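Local coordinates for Fe2OG dioxygenase domain-containing protein (Pseudomonas putida, PDB 4J25), which probably hydroxylates peptidyl proline as an iron- and 2-oxoglutarate-dependent prolyl-4-hydroxylase, at residues 136-139 with 140-143; 49-52 with 53-57. One frame throughout, in Å; residues are numbered along the deposited sequence.

Overall arrangement
Interaction 2 (49-52 with 53-57) starts the helix 53-67, whereas interaction 1 (136-139 with 140-143) turns the chain from strand 129-137 of the double-stranded beta helix toward the metal site. They share no helix or strand and do not touch; their centres lie about 23 Å apart. Interaction 1 is a surface contact: a proline-rich turn at one end, two tyrosines beside N-oxalylglycine at the other. Interaction 2 is partly buried, with leucine and valine packed inward and a salt bridge on its exposed side. In both a proline carbonyl accepts a backbone N-H, from A141 in the turn and from V56 at the helix start, with a weak second bond there.

Interaction 1 of 2, residues 136-139 with 140-143; sequences LYPP and GAFY. With OGA (N-oxalylglycine), chain J.
Y137 and Y143 meet at an angle where the chain leaves strand 129-137 of the jellyroll, or double-stranded beta helix, and turns back through a type II beta turn, P138 to A141. The hydroxyl of Y137 does the touching: its OH comes to 3.8 Å from CD2 of Y143, approaching that ring obliquely. With CG of Y143 anti to the backbone N (chi1 -158°), the ring reaches N-oxalylglycine, and CE2 of Y143 lies 3.5 Å from OGA C1. Y137 reaches the other end of the ligand more loosely, its OH 3.9 Å from OGA O4; R214, not Y137, is hydrogen-bonded to OGA. Y143 also stacks on H146, a manganese ligand, so it lines the N-oxalylglycine pocket and touches a first-shell metal ligand as well. Replacing Y143 with an alanine would probably open a gap beside OGA C1 and leave the Y137 hydroxyl and the H146 ring without their aromatic neighbour.

At the turn the packing is small and apolar. CB of A141 rests against the last strand residue, 4.0 Å from CB of Y137, and against P138 after it, 3.8 Å from CD. G140 takes a positive phi of 100°, where a CB would run into the carbonyl oxygen of P139. The turn closes with A141 N donating to P138 O over 3.0 Å, the donor nitrogen standing 32° out of the carbonyl plane.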
loop_
_atom_site.group_PDB
_atom_site.type_symbol
_atom_site.label_atom_id
_atom_site.label_comp_id
_atom_site.label_asym_id
_atom_site.label_seq_id
_atom_site.Cartn_x
_atom_site.Cartn_y
_atom_site.Cartn_z
ATOM N N LEU A 136 -5.270 -5.392 10.149
ATOM C CA LEU A 136 -6.537 -6.105 10.145
ATOM C C LEU A 136 -7.552 -5.305 10.943
ATOM O O LEU A 136 -7.468 -5.252 12.166
ATOM C CB LEU A 136 -6.371 -7.491 10.776
ATOM C CG LEU A 136 -7.613 -8.393 10.682
ATOM C CD1 LEU A 136 -7.222 -9.866 10.590
ATOM C CD2 LEU A 136 -8.567 -8.172 11.858
ATOM N N TYR A 137 -8.499 -4.674 10.260
ATOM C CA TYR A 137 -9.482 -3.848 10.941
ATOM C C TYR A 137 -10.732 -4.658 11.277
ATOM O O TYR A 137 -11.359 -5.243 10.389
ATOM C CB TYR A 137 -9.835 -2.627 10.086
ATOM C CG TYR A 137 -8.640 -1.744 9.773
ATOM C CD1 TYR A 137 -7.400 -1.989 10.343
ATOM C CD2 TYR A 137 -8.751 -0.667 8.904
ATOM C CE1 TYR A 137 -6.307 -1.188 10.055
ATOM C CE2 TYR A 137 -7.659 0.138 8.611
ATOM C CZ TYR A 137 -6.441 -0.128 9.187
ATOM O OH TYR A 137 -5.336 0.660 8.902
ATOM N N PRO A 138 -11.085 -4.721 12.570
ATOM C CA PRO A 138 -12.330 -5.392 12.962
ATOM C C PRO A 138 -13.509 -4.623 12.402
ATOM O O PRO A 138 -13.349 -3.444 12.102
ATOM C CB PRO A 138 -12.328 -5.296 14.492
ATOM C CG PRO A 138 -10.947 -4.928 14.879
ATOM C CD PRO A 138 -10.369 -4.165 13.728
ATOM N N PRO A 139 -14.673 -5.271 12.252
ATOM C CA PRO A 139 -15.872 -4.547 11.801
ATOM C C PRO A 139 -16.147 -3.338 12.686
ATOM O O PRO A 139 -16.149 -3.469 13.891
ATOM C CB PRO A 139 -16.991 -5.585 11.957
ATOM C CG PRO A 139 -16.300 -6.910 11.903
ATOM C CD PRO A 139 -14.942 -6.697 12.505
ATOM N N GLY A 140 -16.367 -2.175 12.088
ATOM C CA GLY A 140 -16.609 -0.966 12.852
ATOM C C GLY A 140 -15.395 -0.060 12.984
ATOM O O GLY A 140 -15.537 1.126 13.268
ATOM N N ALA A 141 -14.199 -0.609 12.787
ATOM C CA ALA A 141 -12.988 0.187 12.914
ATOM C C ALA A 141 -12.881 1.144 11.736
ATOM O O ALA A 141 -13.235 0.808 10.608
ATOM C CB ALA A 141 -11.759 -0.700 12.993
ATOM N N PHE A 142 -12.408 2.349 12.019
ATOM C CA PHE A 142 -12.169 3.327 10.985
ATOM C C PHE A 142 -10.870 4.039 11.281
ATOM O O PHE A 142 -10.315 3.895 12.367
ATOM C CB PHE A 142 -13.320 4.327 10.930
ATOM C CG PHE A 142 -13.581 5.027 12.231
ATOM C CD1 PHE A 142 -12.971 6.241 12.512
ATOM C CD2 PHE A 142 -14.447 4.485 13.164
ATOM C CE1 PHE A 142 -13.216 6.894 13.707
ATOM C CE2 PHE A 142 -14.698 5.124 14.358
ATOM C CZ PHE A 142 -14.085 6.331 14.636
ATOM N N TYR A 143 -10.390 4.798 10.300
ATOM C CA TYR A 143 -9.157 5.565 10.424
ATOM C C TYR A 143 -9.485 6.965 9.931
ATOM O O TYR A 143 -9.777 7.164 8.757
ATOM C CB TYR A 143 -8.065 4.936 9.559
ATOM C CG TYR A 143 -6.638 5.254 9.950
ATOM C CD1 TYR A 143 -6.326 6.346 10.741
ATOM C CD2 TYR A 143 -5.592 4.450 9.505
ATOM C CE1 TYR A 143 -5.010 6.631 11.090
ATOM C CE2 TYR A 143 -4.278 4.720 9.848
ATOM C CZ TYR A 143 -3.996 5.808 10.645
ATOM O OH TYR A 143 -2.692 6.077 10.986
HETATM C C1 OGA J . -2.376 3.933 7.004
HETATM C C2 OGA J . -3.579 4.019 6.117
HETATM C C4 OGA J . -5.312 2.929 4.735
HETATM C C5 OGA J . -5.807 1.599 4.281
HETATM O O1 OGA J . -2.069 2.797 7.469
HETATM O O2 OGA J . -1.674 4.976 7.260
HETATM O "O2'" OGA J . -4.045 5.113 5.834
HETATM O O3 OGA J . -6.408 1.509 3.182
HETATM N N1 OGA J . -4.178 2.814 5.590
HETATM O O4 OGA J . -5.629 0.568 4.983
#

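Interaction 2 of 2, residues 49-52 with 53-57; sequences HFLP and ADLVR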
loop_
_atom_site.group_PDB
_atom_site.type_symbol
_atom_site.label_atom_id
_atom_site.label_comp_id
_atom_site.label_asym_id
_atom_site.label_seq_id
_atom_site.Cartn_x
_atom_site.Cartn_y
_atom_site.Cartn_z
ATOM N N HIS A 49 -5.494 -6.178 -9.574
ATOM C CA HIS A 49 -4.763 -7.412 -9.837
ATOM C C HIS A 49 -3.251 -7.184 -9.923
ATOM O O HIS A 49 -2.590 -7.640 -10.859
ATOM C CB HIS A 49 -5.293 -8.037 -11.120
ATOM C CG HIS A 49 -6.776 -8.233 -11.108
ATOM N ND1 HIS A 49 -7.424 -8.925 -10.105
ATOM C CD2 HIS A 49 -7.742 -7.808 -11.956
ATOM C CE1 HIS A 49 -8.723 -8.938 -10.348
ATOM N NE2 HIS A 49 -8.942 -8.266 -11.465
ATOM N N PHE A 50 -2.712 -6.487 -8.927
ATOM C CA PHE A 50 -1.285 -6.186 -8.890
ATOM C C PHE A 50 -0.444 -7.462 -8.767
ATOM O O PHE A 50 0.682 -7.531 -9.257
ATOM C CB PHE A 50 -0.965 -5.210 -7.749
ATOM C CG PHE A 50 0.459 -4.758 -7.750
ATOM C CD1 PHE A 50 0.924 -3.928 -8.749
ATOM C CD2 PHE A 50 1.346 -5.208 -6.776
ATOM C CE1 PHE A 50 2.263 -3.528 -8.778
ATOM C CE2 PHE A 50 2.669 -4.816 -6.793
ATOM C CZ PHE A 50 3.129 -3.964 -7.803
ATOM N N LEU A 51 -1.011 -8.480 -8.135
ATOM C CA LEU A 51 -0.304 -9.730 -7.940
ATOM C C LEU A 51 -1.243 -10.885 -8.245
ATOM O O LEU A 51 -2.460 -10.740 -8.145
ATOM C CB LEU A 51 0.224 -9.817 -6.505
ATOM C CG LEU A 51 1.286 -8.775 -6.130
ATOM C CD1 LEU A 51 1.579 -8.836 -4.644
ATOM C CD2 LEU A 51 2.579 -8.936 -6.926
ATOM N N PRO A 52 -0.686 -12.037 -8.629
ATOM C CA PRO A 52 -1.575 -13.158 -8.943
ATOM C C PRO A 52 -2.419 -13.563 -7.740
ATOM O O PRO A 52 -1.978 -13.443 -6.603
ATOM C CB PRO A 52 -0.610 -14.279 -9.355
ATOM C CG PRO A 52 0.719 -13.887 -8.802
ATOM C CD PRO A 52 0.738 -12.395 -8.732
ATOM N N ALA A 53 -3.627 -14.052 -8.001
ATOM C CA ALA A 53 -4.571 -14.355 -6.936
ATOM C C ALA A 53 -4.027 -15.304 -5.861
ATOM O O ALA A 53 -4.348 -15.137 -4.690
ATOM C CB ALA A 53 -5.860 -14.899 -7.528
ATOM N N ASP A 54 -3.224 -16.299 -6.234
ATOM C CA ASP A 54 -2.748 -17.272 -5.243
ATOM C C ASP A 54 -1.824 -16.606 -4.224
ATOM O O ASP A 54 -1.841 -16.975 -3.047
ATOM C CB ASP A 54 -2.047 -18.476 -5.899
ATOM C CG ASP A 54 -3.026 -19.556 -6.338
ATOM O OD1 ASP A 54 -4.246 -19.279 -6.375
ATOM O OD2 ASP A 54 -2.574 -20.689 -6.642
ATOM N N LEU A 55 -1.023 -15.639 -4.679
ATOM C CA LEU A 55 -0.093 -14.911 -3.807
ATOM C C LEU A 55 -0.871 -13.983 -2.867
ATOM O O LEU A 55 -0.607 -13.940 -1.673
ATOM C CB LEU A 55 0.916 -14.098 -4.644
ATOM C CG LEU A 55 1.889 -13.184 -3.887
ATOM C CD1 LEU A 55 2.612 -13.898 -2.759
ATOM C CD2 LEU A 55 2.908 -12.580 -4.856
ATOM N N VAL A 56 -1.851 -13.265 -3.414
ATOM C CA VAL A 56 -2.729 -12.426 -2.602
ATOM C C VAL A 56 -3.430 -13.229 -1.504
ATOM O O VAL A 56 -3.577 -12.751 -0.373
ATOM C CB VAL A 56 -3.789 -11.709 -3.464
ATOM C CG1 VAL A 56 -4.760 -10.923 -2.584
ATOM C CG2 VAL A 56 -3.118 -10.772 -4.473
ATOM N N ARG A 57 -3.878 -14.442 -1.833
ATOM C CA ARG A 57 -4.511 -15.301 -0.825
ATOM C C ARG A 57 -3.530 -15.719 0.250
ATOM O O ARG A 57 -3.884 -15.761 1.428
ATOM C CB ARG A 57 -5.141 -16.545 -1.450
ATOM C CG ARG A 57 -6.386 -16.247 -2.234
ATOM C CD ARG A 57 -7.182 -17.511 -2.521
ATOM N NE ARG A 57 -7.998 -17.332 -3.710
ATOM C CZ ARG A 57 -7.559 -17.502 -4.952
ATOM N NH1 ARG A 57 -6.304 -17.877 -5.171
ATOM N NH2 ARG A 57 -8.376 -17.304 -5.981
#
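L51, just before the N-cap, packs back against L55 and V56 on the inner side of the first turn of helix 53-67. The methyls CD1 of L51 and CD2 of L55 meet at 4.0 Å, the two side chains crossing at a slant. V56 comes in next to them: its chi1 of 176° turns CG2 away from the carbonyl carbon and back toward the loop, where it lies 4.0 Å from CB of L51.

P52 holds the N-cap position and, with no side-chain acceptor, cannot cap the first N-H groups. Its carbonyl starts the backbone ladder: V56 N donates to P52 O at 3.2 Å, almost straight at 172°, while the bond from L55 N to the same oxygen is weak, bent to 127°. The proline ring packs more loosely, its CG 4.2 Å from CB of L55.

The outer side is polar and exposed. D54 and R57 face each other one turn apart, and R57 NH1 reaches D54 OD1 at 2.8 Å in a salt bridge whose hydrogen bond is weak. The carboxylate carbon of D54 sits in the plane of the guanidinium, at its edge.

The loop follows strand 44-47, and F50 makes a backbone hydrogen bond with G193. On the inner side helix 103-123 receives F50 on M112, L51 on Y108 and L55 on A104 and Q107, while P27 touches both leucines.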